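Local coordinates for glycerol dehydrogenase (Bacillus coagulans, PDB 6CSJ), which probably catalyses the NAD-dependent oxidation of glycerol to dihydroxyacetone and, as a double mutant, has acquired D-lactate dehydrogenase activity, at residues G272-F277 against G310-K315; V297-C300 against G304-V307; P306-D311 against Y361-W366. The protein carries 2 engineered substitutions. All coordinates share one frame; numbering follows the deposited sequence.

Contact 1. Residues G272-F277 against G310-K315; sequences GEKVAF and GDLGVK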
loop_
_atom_site.group_PDB
_atom_site.type_symbol
_atom_site.label_atom_id
_atom_site.label_comp_id
_atom_site.label_asym_id
_atom_site.label_seq_id
_atom_site.Cartn_x
_atom_site.Cartn_y
_atom_site.Cartn_z
ATOM N N GLY A 272 -2.319 -3.122 -6.128
ATOM C CA GLY A 272 -3.186 -1.975 -6.423
ATOM C C GLY A 272 -3.973 -2.081 -7.722
ATOM O O GLY A 272 -5.059 -1.500 -7.850
ATOM N N GLU A 273 -3.429 -2.819 -8.683
ATOM C CA GLU A 273 -4.132 -3.117 -9.930
ATOM C C GLU A 273 -5.391 -3.936 -9.645
ATOM O O GLU A 273 -6.465 -3.641 -10.166
ATOM C CB GLU A 273 -3.211 -3.853 -10.911
ATOM C CG GLU A 273 -2.053 -2.986 -11.408
ATOM C CD GLU A 273 -1.008 -3.740 -12.221
ATOM O OE1 GLU A 273 -0.826 -4.965 -12.023
ATOM O OE2 GLU A 273 -0.342 -3.085 -13.053
ATOM N N LYS A 274 -5.265 -4.944 -8.785
ATOM C CA LYS A 274 -6.416 -5.745 -8.376
ATOM C C LYS A 274 -7.383 -4.964 -7.479
ATOM O O LYS A 274 -8.598 -5.153 -7.584
ATOM C CB LYS A 274 -5.977 -7.049 -7.713
ATOM C CG LYS A 274 -5.396 -8.035 -8.727
ATOM C CD LYS A 274 -4.859 -9.315 -8.090
ATOM C CE LYS A 274 -3.687 -9.054 -7.157
ATOM N NZ LYS A 274 -2.681 -10.145 -7.237
ATOM N N VAL A 275 -6.852 -4.097 -6.619
ATOM C CA VAL A 275 -7.691 -3.230 -5.789
ATOM C C VAL A 275 -8.516 -2.269 -6.660
ATOM O O VAL A 275 -9.664 -1.974 -6.324
ATOM C CB VAL A 275 -6.857 -2.473 -4.716
ATOM C CG1 VAL A 275 -7.653 -1.367 -4.033
ATOM C CG2 VAL A 275 -6.358 -3.451 -3.666
ATOM N N ALA A 276 -7.950 -1.800 -7.775
ATOM C CA ALA A 276 -8.692 -0.929 -8.705
ATOM C C ALA A 276 -9.962 -1.604 -9.216
ATOM O O ALA A 276 -11.025 -0.981 -9.247
ATOM C CB ALA A 276 -7.823 -0.518 -9.883
ATOM N N PHE A 277 -9.841 -2.872 -9.614
ATOM C CA PHE A 277 -10.995 -3.638 -10.087
ATOM C C PHE A 277 -11.958 -3.941 -8.940
ATOM O O PHE A 277 -13.175 -3.891 -9.122
ATOM C CB PHE A 277 -10.596 -4.942 -10.773
ATOM C CG PHE A 277 -11.778 -5.789 -11.141
ATOM C CD1 PHE A 277 -12.541 -5.492 -12.269
ATOM C CD2 PHE A 277 -12.174 -6.850 -10.323
ATOM C CE1 PHE A 277 -13.656 -6.256 -12.587
ATOM C CE2 PHE A 277 -13.290 -7.611 -10.644
ATOM C CZ PHE A 277 -14.024 -7.320 -11.770
ATOM N N GLY A 310 -10.714 -9.728 -17.590
ATOM C CA GLY A 310 -9.767 -9.824 -18.707
ATOM C C GLY A 310 -8.491 -9.032 -18.485
ATOM O O GLY A 310 -7.397 -9.560 -18.676
ATOM N N ASP A 311 -8.625 -7.780 -18.041
ATOM C CA ASP A 311 -7.459 -6.924 -17.757
ATOM C C ASP A 311 -6.558 -7.490 -16.638
ATOM O O ASP A 311 -5.383 -7.133 -16.558
ATOM C CB ASP A 311 -7.882 -5.492 -17.379
ATOM C CG ASP A 311 -8.570 -4.736 -18.516
ATOM O OD1 ASP A 311 -8.514 -5.180 -19.688
ATOM O OD2 ASP A 311 -9.170 -3.673 -18.232
ATOM N N LEU A 312 -7.117 -8.341 -15.771
ATOM C CA LEU A 312 -6.352 -9.080 -14.761
ATOM C C LEU A 312 -5.796 -10.432 -15.244
ATOM O O LEU A 312 -5.242 -11.170 -14.436
ATOM C CB LEU A 312 -7.212 -9.324 -13.518
ATOM C CG LEU A 312 -7.864 -8.117 -12.861
ATOM C CD1 LEU A 312 -8.670 -8.605 -11.657
ATOM C CD2 LEU A 312 -6.829 -7.081 -12.436
ATOM N N GLY A 313 -5.946 -10.753 -16.533
ATOM C CA GLY A 313 -5.444 -12.000 -17.116
ATOM C C GLY A 313 -6.437 -13.148 -17.235
ATOM O O GLY A 313 -6.084 -14.222 -17.743
ATOM N N VAL A 314 -7.670 -12.947 -16.775
ATOM C CA VAL A 314 -8.699 -14.000 -16.780
ATOM C C VAL A 314 -9.324 -14.070 -18.176
ATOM O O VAL A 314 -10.103 -13.205 -18.550
ATOM C CB VAL A 314 -9.802 -13.750 -15.722
ATOM C CG1 VAL A 314 -10.782 -14.918 -15.677
ATOM C CG2 VAL A 314 -9.211 -13.527 -14.341
ATOM N N LYS A 315 -8.970 -15.100 -18.941
ATOM C CA LYS A 315 -9.435 -15.260 -20.321
ATOM C C LYS A 315 -10.883 -15.737 -20.438
ATOM O O LYS A 315 -11.543 -15.400 -21.411
ATOM C CB LYS A 315 -8.531 -16.231 -21.091
ATOM C CG LYS A 315 -7.063 -15.801 -21.155
ATOM C CD LYS A 315 -6.364 -16.396 -22.368
ATOM C CE LYS A 315 -5.063 -15.684 -22.634
ATOM N NZ LYS A 315 -4.254 -16.455 -23.615
#
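Leu312, on the loop between helices 290-303 and 319-329, sets its two methyl groups against successive turns of helix 271-285, in the helical domain of this member of the iron-containing alcohol dehydrogenase family. All the contacts across the segments are apolar or of van der Waals type. CD1 of Leu312 lies 4.1 Å from CD2 of Phe277, meeting the ring obliquely. The ring is brought to the loop because its CG stands anti to the backbone N (chi1 175°); it also touches Leu309, and Ile352 and Ala355 of helix 345-365. The other methyl, CD2 of Leu312, sits 4.1 Å from CG of Lys274 and just as far from the carbonyl O of Glu273, so it rests on the aliphatic root of one side chain and on the backbone of the residue before.

The polar ends turn elsewhere. Lys274 bends at its third and fourth torsions, leading NZ away from the loop to the carbonyl oxygens of Thr266 and Met269. Glu273 uses OE1 to accept from the backbone N of Tyr270 and OE2 for a salt bridge to Arg163.

Within the loop, Gly313 N bonds to Gly310 O at 2.8 Å and closes a turn, and Gly313 itself has a positive phi (96°).

With no hydrogen bond between the segments, cohesion here comes from burying one leucine, while the charges beside it are satisfied by other partners.

Contact 2. Residues V297-C300 against G304-V307; sequences VSFC and GLPV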
loop_
_atom_site.group_PDB
_atom_site.type_symbol
_atom_site.label_atom_id
_atom_site.label_comp_id
_atom_site.label_asym_id
_atom_site.label_seq_id
_atom_site.Cartn_x
_atom_site.Cartn_y
_atom_site.Cartn_z
ATOM N N VAL A 297 -14.088 4.497 -13.937
ATOM C CA VAL A 297 -13.705 3.682 -15.091
ATOM C C VAL A 297 -12.878 4.524 -16.065
ATOM O O VAL A 297 -11.880 4.049 -16.607
ATOM C CB VAL A 297 -14.927 3.074 -15.810
ATOM C CG1 VAL A 297 -14.510 2.340 -17.086
ATOM C CG2 VAL A 297 -15.672 2.117 -14.874
ATOM N N SER A 298 -13.297 5.781 -16.257
ATOM C CA SER A 298 -12.610 6.725 -17.137
ATOM C C SER A 298 -11.177 6.999 -16.662
ATOM O O SER A 298 -10.225 6.929 -17.450
ATOM C CB SER A 298 -13.391 8.036 -17.228
ATOM O OG SER A 298 -12.736 8.971 -18.071
ATOM N N PHE A 299 -11.033 7.308 -15.379
ATOM C CA PHE A 299 -9.717 7.480 -14.792
ATOM C C PHE A 299 -8.835 6.239 -14.988
ATOM O O PHE A 299 -7.671 6.367 -15.384
ATOM C CB PHE A 299 -9.792 7.821 -13.300
ATOM C CG PHE A 299 -8.463 7.764 -12.626
ATOM C CD1 PHE A 299 -7.522 8.747 -12.882
ATOM C CD2 PHE A 299 -8.117 6.691 -11.806
ATOM C CE1 PHE A 299 -6.259 8.688 -12.297
ATOM C CE2 PHE A 299 -6.861 6.625 -11.217
ATOM C CZ PHE A 299 -5.933 7.624 -11.457
ATOM N N CYS A 300 -9.383 5.055 -14.708
ATOM C CA CYS A 300 -8.625 3.802 -14.832
ATOM C C CYS A 300 -8.152 3.571 -16.272
ATOM O O CYS A 300 -6.989 3.220 -16.500
ATOM C CB CYS A 300 -9.438 2.602 -14.330
ATOM S SG CYS A 300 -9.710 2.506 -12.535
ATOM N N GLY A 304 -4.227 3.264 -17.324
ATOM C CA GLY A 304 -3.891 1.859 -17.609
ATOM C C GLY A 304 -4.159 0.898 -16.464
ATOM O O GLY A 304 -3.519 -0.140 -16.376
ATOM N N LEU A 305 -5.117 1.237 -15.599
ATOM C CA LEU A 305 -5.568 0.341 -14.537
ATOM C C LEU A 305 -6.655 -0.600 -15.090
ATOM O O LEU A 305 -7.411 -0.215 -15.978
ATOM C CB LEU A 305 -6.120 1.153 -13.354
ATOM C CG LEU A 305 -5.067 1.831 -12.476
ATOM C CD1 LEU A 305 -5.734 2.771 -11.485
ATOM C CD2 LEU A 305 -4.203 0.810 -11.746
ATOM N N PRO A 306 -6.741 -1.833 -14.564
ATOM C CA PRO A 306 -7.744 -2.786 -15.055
ATOM C C PRO A 306 -9.183 -2.449 -14.626
ATOM O O PRO A 306 -9.411 -2.042 -13.484
ATOM C CB PRO A 306 -7.284 -4.112 -14.436
ATOM C CG PRO A 306 -6.571 -3.715 -13.199
ATOM C CD PRO A 306 -5.877 -2.437 -13.531
ATOM N N VAL A 307 -10.129 -2.598 -15.561
ATOM C CA VAL A 307 -11.576 -2.468 -15.283
ATOM C C VAL A 307 -12.397 -3.719 -15.681
ATOM O O VAL A 307 -13.623 -3.681 -15.676
ATOM C CB VAL A 307 -12.174 -1.214 -15.960
ATOM C CG1 VAL A 307 -11.493 0.037 -15.443
ATOM C CG2 VAL A 307 -12.082 -1.288 -17.491
#
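Cys300 O takes two backbone N-H groups at once where helix 290-303 ends, both from residues that follow the helix. Gly304 N approaches nearly along the C=O axis at 2.9 Å, although its own N-H is bent, at 131°. Leu305 N, also 2.9 Å from Cys300 O, makes the straighter bond at 146° but is tilted from the carbonyl plane. The first is a bond of ordinary helical spacing; the second reaches one residue further, past Gly304, whose positive phi ends the helix. Pro306 follows and has no N-H to place, and Val307 N is taken by Asp311 OD2. On the helix, Phe299 O is hydrogen-bonded to Ser302 OG.

Apolar side chains close over the helix end. CB of Cys300 lies 3.7 Å from CB of Leu305 and 3.5 Å from CG1 of Val307, touching both. The thiol, beside the backbone N (chi1 -70°), turns along Leu305, its SG 3.9 Å from CB of Leu305. CD1 of the same leucine reaches CE2 of Phe299 at 4.0 Å, whose ring also packs on helices 162-173 and 197-221. At the other end Val297 and Val307 cross at about a right angle through their CG1 methyls.

One carbonyl thus satisfies the amides of both Gly304 and Leu305, and the chain folds back so that the side chains of Leu305 and Val307 are buried against the helix it has just left.

Contact 3. Residues P306-D311 against Y361-W366; sequences PVTLGD and YYKEKW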
loop_
_atom_site.group_PDB
_atom_site.type_symbol
_atom_site.label_atom_id
_atom_site.label_comp_id
_atom_site.label_asym_id
_atom_site.label_seq_id
_atom_site.Cartn_x
_atom_site.Cartn_y
_atom_site.Cartn_z
ATOM N N PRO A 306 -6.741 -1.833 -14.564
ATOM C CA PRO A 306 -7.744 -2.786 -15.055
ATOM C C PRO A 306 -9.183 -2.449 -14.626
ATOM O O PRO A 306 -9.411 -2.042 -13.484
ATOM C CB PRO A 306 -7.284 -4.112 -14.436
ATOM C CG PRO A 306 -6.571 -3.715 -13.199
ATOM C CD PRO A 306 -5.877 -2.437 -13.531
ATOM N N VAL A 307 -10.129 -2.598 -15.561
ATOM C CA VAL A 307 -11.576 -2.468 -15.283
ATOM C C VAL A 307 -12.397 -3.719 -15.681
ATOM O O VAL A 307 -13.623 -3.681 -15.676
ATOM C CB VAL A 307 -12.174 -1.214 -15.960
ATOM C CG1 VAL A 307 -11.493 0.037 -15.443
ATOM C CG2 VAL A 307 -12.082 -1.288 -17.491
ATOM N N THR A 308 -11.721 -4.815 -16.021
ATOM C CA THR A 308 -12.369 -6.094 -16.286
ATOM C C THR A 308 -11.521 -7.219 -15.693
ATOM O O THR A 308 -10.357 -7.015 -15.340
ATOM C CB THR A 308 -12.534 -6.347 -17.797
ATOM O OG1 THR A 308 -11.246 -6.520 -18.406
ATOM C CG2 THR A 308 -13.259 -5.207 -18.471
ATOM N N LEU A 309 -12.123 -8.401 -15.603
ATOM C CA LEU A 309 -11.395 -9.622 -15.253
ATOM C C LEU A 309 -10.371 -9.978 -16.328
ATOM O O LEU A 309 -9.284 -10.453 -16.009
ATOM C CB LEU A 309 -12.369 -10.783 -15.014
ATOM C CG LEU A 309 -13.219 -10.623 -13.753
ATOM C CD1 LEU A 309 -14.365 -11.628 -13.763
ATOM C CD2 LEU A 309 -12.373 -10.771 -12.490
ATOM N N GLY A 310 -10.714 -9.728 -17.590
ATOM C CA GLY A 310 -9.767 -9.824 -18.707
ATOM C C GLY A 310 -8.491 -9.032 -18.485
ATOM O O GLY A 310 -7.397 -9.560 -18.676
ATOM N N ASP A 311 -8.625 -7.780 -18.041
ATOM C CA ASP A 311 -7.459 -6.924 -17.757
ATOM C C ASP A 311 -6.558 -7.490 -16.638
ATOM O O ASP A 311 -5.383 -7.133 -16.558
ATOM C CB ASP A 311 -7.882 -5.492 -17.379
ATOM C CG ASP A 311 -8.570 -4.736 -18.516
ATOM O OD1 ASP A 311 -8.514 -5.180 -19.688
ATOM O OD2 ASP A 311 -9.170 -3.673 -18.232
ATOM N N TYR A 361 -18.354 -2.917 -21.117
ATOM C CA TYR A 361 -19.305 -1.993 -21.742
ATOM C C TYR A 361 -18.671 -0.639 -22.040
ATOM O O TYR A 361 -18.805 -0.138 -23.160
ATOM C CB TYR A 361 -20.568 -1.822 -20.869
ATOM C CG TYR A 361 -21.509 -0.737 -21.341
ATOM C CD1 TYR A 361 -22.473 -0.995 -22.326
ATOM C CD2 TYR A 361 -21.431 0.556 -20.812
ATOM C CE1 TYR A 361 -23.333 0.008 -22.769
ATOM C CE2 TYR A 361 -22.279 1.557 -21.251
ATOM C CZ TYR A 361 -23.229 1.278 -22.225
ATOM O OH TYR A 361 -24.065 2.288 -22.645
ATOM N N TYR A 362 -17.984 -0.058 -21.054
ATOM C CA TYR A 362 -17.364 1.269 -21.228
ATOM C C TYR A 362 -16.098 1.264 -22.097
ATOM O O TYR A 362 -15.865 2.214 -22.839
ATOM C CB TYR A 362 -17.124 1.952 -19.871
ATOM C CG TYR A 362 -18.402 2.507 -19.270
ATOM C CD1 TYR A 362 -19.081 3.560 -19.884
ATOM C CD2 TYR A 362 -18.930 1.985 -18.088
ATOM C CE1 TYR A 362 -20.253 4.075 -19.346
ATOM C CE2 TYR A 362 -20.102 2.499 -17.539
ATOM C CZ TYR A 362 -20.756 3.535 -18.165
ATOM O OH TYR A 362 -21.907 4.039 -17.635
ATOM N N LYS A 363 -15.299 0.201 -22.026
ATOM C CA LYS A 363 -14.185 0.010 -22.973
ATOM C C LYS A 363 -14.640 0.016 -24.435
ATOM O O LYS A 363 -14.009 0.639 -25.280
ATOM C CB LYS A 363 -13.423 -1.274 -22.696
ATOM C CG LYS A 363 -12.352 -1.103 -21.622
ATOM C CD LYS A 363 -11.722 -2.438 -21.244
ATOM C CE LYS A 363 -10.998 -3.153 -22.358
ATOM N NZ LYS A 363 -10.348 -4.317 -21.708
ATOM N N GLU A 364 -15.737 -0.675 -24.721
ATOM C CA GLU A 364 -16.265 -0.760 -26.086
ATOM C C GLU A 364 -16.899 0.566 -26.511
ATOM O O GLU A 364 -16.737 0.985 -27.641
ATOM C CB GLU A 364 -17.280 -1.911 -26.203
ATOM C CG GLU A 364 -17.161 -2.777 -27.445
ATOM C CD GLU A 364 -17.519 -4.245 -27.186
ATOM O OE1 GLU A 364 -18.677 -4.541 -26.823
ATOM O OE2 GLU A 364 -16.623 -5.098 -27.336
ATOM N N LYS A 365 -17.603 1.221 -25.594
ATOM C CA LYS A 365 -18.278 2.488 -25.884
ATOM C C LYS A 365 -17.335 3.693 -26.031
ATOM O O LYS A 365 -17.696 4.639 -26.725
ATOM C CB LYS A 365 -19.348 2.778 -24.818
ATOM C CG LYS A 365 -20.207 4.001 -25.091
ATOM C CD LYS A 365 -21.413 4.072 -24.187
ATOM C CE LYS A 365 -22.277 5.267 -24.524
ATOM N NZ LYS A 365 -21.782 6.504 -23.861
ATOM N N TRP A 366 -16.149 3.669 -25.405
ATOM C CA TRP A 366 -15.215 4.816 -25.422
ATOM C C TRP A 366 -13.943 4.626 -26.281
ATOM O O TRP A 366 -13.764 3.645 -27.005
ATOM C CB TRP A 366 -14.827 5.176 -23.983
ATOM C CG TRP A 366 -15.943 5.781 -23.155
ATOM C CD1 TRP A 366 -17.063 6.411 -23.619
ATOM C CD2 TRP A 366 -16.006 5.861 -21.719
ATOM N NE1 TRP A 366 -17.821 6.867 -22.568
ATOM C CE2 TRP A 366 -17.195 6.549 -21.392
ATOM C CE3 TRP A 366 -15.183 5.412 -20.686
ATOM C CZ2 TRP A 366 -17.598 6.786 -20.068
ATOM C CZ3 TRP A 366 -15.580 5.666 -19.349
ATOM C CH2 TRP A 366 -16.785 6.340 -19.064
ATOM O OXT TRP A 366 -13.075 5.493 -26.299
#
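Asp311 splits its carboxylate between two tasks: OD1 meets the ammonium of Lys363 from the terminal helix, while OD2 holds the backbone of its own loop. Thr308 to Asp311 forms an ST motif, in which Thr308 OG1 accepts from Asp311 N at 2.9 Å; the hydroxyl, set between the backbone N and the carbonyl carbon (chi1 67°), is placed to meet that amide. OD2 of Asp311, through its anti lone pair, receives Val307 N in a nearly straight bond of 3.0 Å (167°). In both bonds a backbone N-H gives to a side-chain oxygen. The amide at OD2 and the ammonium at OD1 together limit the rotation of the carboxylate.

The salt bridge spans 2.9 Å from Asp311 OD1 to Lys363 NZ, and as a hydrogen bond it is weak. Lys363, exposed on the last turn of helix 345-365, extends toward the loop and bends once, at its third torsion (62°), before NZ arrives. The same NZ faces Thr308 OG1 tip to tip at 4.1 Å, too long for a bond.

Elsewhere the same helix holds the loop through Asp356, whose OD1 is bonded to Leu309 N, while Arg360 packs on Thr308. The C-terminal helix is thereby tied to the turn that precedes helix 319-329. Nearer the helix, the aliphatic part of Lys363 crosses Val307 obliquely, with its CD 3.9 Å from Val307 CG2.

How the contacts relate
All three contacts meet on the loop between helices 290-303 and 319-329: its start in contact 2, its middle in contact 3, its later part in contact 1. Each presses it against a different helix: 290-303, 345-365 and 271-285. Contacts 1 and 2 are buried, whereas contact 3, farther from the centre of the chain, is only partly so and carries the one salt bridge across segments. Contact 2 adds backbone bonds; contact 1 has none across its segments. Pro306, common to contacts 2 and 3, packs on Leu312 of contact 1, and Trp366 of contact 3 reaches the backbone of Ser298 in contact 2.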